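Local atomic coordinates of dephospho-CoA kinase (Campylobacter jejuni subsp. jejuni serotype O:2, PDB entry 4ZO4), a protein that probably catalyses the final step of coenzyme A biosynthesis, the ATP-dependent phosphorylation of the 3'-hydroxyl of dephospho-CoA. Residues A[37-42]-A[94-99]. Sequence-based numbering, arbitrary orientation.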
loop_
_atom_site.group_PDB
_atom_site.type_symbol
_atom_site.label_atom_id
_atom_site.label_comp_id
_atom_site.label_asym_id
_atom_site.label_seq_id
_atom_site.Cartn_x
_atom_site.Cartn_y
_atom_site.Cartn_z
ATOM N N LYS A 37 -10.341 -20.823 -11.682
ATOM C CA LYS A 37 -10.593 -21.244 -13.051
ATOM C C LYS A 37 -11.353 -20.105 -13.727
ATOM O O LYS A 37 -10.914 -19.575 -14.747
ATOM C CB LYS A 37 -11.350 -22.579 -13.091
ATOM C CG LYS A 37 -10.533 -23.764 -12.571
ATOM C CD LYS A 37 -9.642 -24.377 -13.660
ATOM C CE LYS A 37 -8.937 -25.663 -13.206
ATOM N NZ LYS A 37 -7.497 -25.440 -12.855
ATOM N N ILE A 38 -12.453 -19.679 -13.113
ATOM C CA ILE A 38 -13.168 -18.495 -13.595
ATOM C C ILE A 38 -12.202 -17.317 -13.867
ATOM O O ILE A 38 -12.281 -16.660 -14.912
ATOM C CB ILE A 38 -14.246 -18.047 -12.609
ATOM C CG1 ILE A 38 -15.371 -19.068 -12.556
ATOM C CG2 ILE A 38 -14.851 -16.740 -13.052
ATOM C CD1 ILE A 38 -16.253 -18.972 -11.319
ATOM N N ALA A 39 -11.289 -17.073 -12.933
ATOM C CA ALA A 39 -10.308 -16.004 -13.092
ATOM C C ALA A 39 -9.420 -16.181 -14.323
ATOM O O ALA A 39 -9.175 -15.231 -15.070
ATOM C CB ALA A 39 -9.461 -15.872 -11.838
ATOM N N HIS A 40 -8.960 -17.404 -14.536
ATOM C CA HIS A 40 -8.041 -17.692 -15.615
ATOM C C HIS A 40 -8.768 -17.505 -16.952
ATOM O O HIS A 40 -8.182 -16.997 -17.932
ATOM C CB HIS A 40 -7.450 -19.103 -15.424
ATOM C CG HIS A 40 -6.578 -19.568 -16.553
ATOM N ND1 HIS A 40 -6.309 -20.900 -16.782
ATOM C CD2 HIS A 40 -5.937 -18.884 -17.533
ATOM C CE1 HIS A 40 -5.530 -21.016 -17.842
ATOM N NE2 HIS A 40 -5.293 -19.808 -18.319
ATOM N N LYS A 41 -10.055 -17.845 -16.967
ATOM C CA LYS A 41 -10.872 -17.753 -18.186
ATOM C C LYS A 41 -11.204 -16.288 -18.561
ATOM O O LYS A 41 -11.523 -15.995 -19.719
ATOM C CB LYS A 41 -12.162 -18.592 -18.032
ATOM C CG LYS A 41 -12.534 -19.439 -19.263
ATOM C CD LYS A 41 -13.580 -18.769 -20.158
ATOM C CE LYS A 41 -13.676 -19.390 -21.547
ATOM N NZ LYS A 41 -12.693 -18.758 -22.475
ATOM N N ILE A 42 -11.131 -15.365 -17.598
ATOM C CA ILE A 42 -11.373 -13.953 -17.886
ATOM C C ILE A 42 -10.253 -13.403 -18.776
ATOM O O ILE A 42 -10.530 -12.694 -19.766
ATOM C CB ILE A 42 -11.485 -13.114 -16.597
ATOM C CG1 ILE A 42 -12.839 -13.328 -15.907
ATOM C CG2 ILE A 42 -11.295 -11.638 -16.879
ATOM C CD1 ILE A 42 -14.029 -13.351 -16.820
ATOM N N PRO A 94 -13.977 -6.468 -11.643
ATOM C CA PRO A 94 -15.437 -6.522 -11.883
ATOM C C PRO A 94 -15.884 -7.696 -12.796
ATOM O O PRO A 94 -17.004 -8.217 -12.652
ATOM C CB PRO A 94 -15.732 -5.180 -12.522
ATOM C CG PRO A 94 -14.406 -4.696 -13.077
ATOM C CD PRO A 94 -13.368 -5.225 -12.153
ATOM N N LYS A 95 -15.010 -8.132 -13.693
ATOM C CA LYS A 95 -15.297 -9.263 -14.585
ATOM C C LYS A 95 -15.301 -10.579 -13.850
ATOM O O LYS A 95 -16.116 -11.472 -14.147
ATOM C CB LYS A 95 -14.265 -9.344 -15.711
ATOM C CG LYS A 95 -14.458 -8.282 -16.750
ATOM C CD LYS A 95 -13.231 -8.138 -17.631
ATOM C CE LYS A 95 -13.357 -6.996 -18.643
ATOM N NZ LYS A 95 -12.931 -5.665 -18.097
ATOM N N ILE A 96 -14.393 -10.709 -12.891
ATOM C CA ILE A 96 -14.363 -11.919 -12.064
ATOM C C ILE A 96 -15.602 -11.944 -11.135
ATOM O O ILE A 96 -16.334 -12.947 -11.075
ATOM C CB ILE A 96 -13.038 -12.063 -11.284
ATOM C CG1 ILE A 96 -11.793 -11.982 -12.203
ATOM C CG2 ILE A 96 -13.002 -13.424 -10.647
ATOM C CD1 ILE A 96 -10.459 -11.747 -11.498
ATOM N N ARG A 97 -15.847 -10.816 -10.470
ATOM C CA ARG A 97 -16.976 -10.617 -9.576
ATOM C C ARG A 97 -18.343 -10.921 -10.204
ATOM O O ARG A 97 -19.209 -11.492 -9.556
ATOM C CB ARG A 97 -16.949 -9.176 -9.071
ATOM C CG ARG A 97 -18.102 -8.737 -8.166
ATOM C CD ARG A 97 -17.813 -8.982 -6.689
ATOM N NE ARG A 97 -18.980 -8.724 -5.842
ATOM C CZ ARG A 97 -19.089 -9.094 -4.569
ATOM N NH1 ARG A 97 -18.107 -9.758 -3.962
ATOM N NH2 ARG A 97 -20.197 -8.806 -3.893
ATOM N N ALA A 98 -18.553 -10.558 -11.457
ATOM C CA ALA A 98 -19.870 -10.769 -12.099
ATOM C C ALA A 98 -20.008 -12.168 -12.654
ATOM O O ALA A 98 -21.117 -12.702 -12.699
ATOM C CB ALA A 98 -20.112 -9.740 -13.201
ATOM N N LYS A 99 -18.899 -12.754 -13.100
ATOM C CA LYS A 99 -18.888 -14.157 -13.517
ATOM C C LYS A 99 -18.962 -15.133 -12.329
ATOM O O LYS A 99 -19.554 -16.190 -12.422
ATOM C CB LYS A 99 -17.656 -14.459 -14.349
ATOM C CG LYS A 99 -17.633 -15.875 -14.883
ATOM C CD LYS A 99 -17.221 -15.982 -16.347
ATOM C CE LYS A 99 -18.428 -15.820 -17.270
ATOM N NZ LYS A 99 -18.460 -16.855 -18.345
#
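Ile42 and Ile38 of helix 35-45 meet Lys95, Ile96 and Lys99 of helix 82-109 in a helix-helix packing of this P-loop kinase fold, which illustrates how isoleucines and the aliphatic parts of lysines can share one interface. The short segments cross at 131° between their N-to-C directions, well off antiparallel, with axes 9.5 Å apart at closest approach. In the buried part, Ile42 crosses Ile96 obliquely, CG1 to CG1 at 4.1 Å, while Ala39 CB lies 4.3 Å from Ile96 CD1. Phe79 of a second subunit packs on Ala39, and Asn80 of that subunit on Ile96, so this part of the contact also borders a subunit interface. On the other side the aliphatic parts of Lys95 and Lys99, both partly exposed, lie against isoleucine methyls. Lys95 turns its CB to Ile42 CG2, 3.9 Å away, but its ammonium end turns back to Phe91 of its own helix, where NZ donates a hydrogen bond to the carbonyl oxygen. The Lys99 chain bends further out, and its NZ makes long, weak ion pairs with Glu45 and Glu102. With CG anti to the backbone N (chi1 -176°), Lys99 lays CG against the Ile38 methyl CG2, at 3.4 Å.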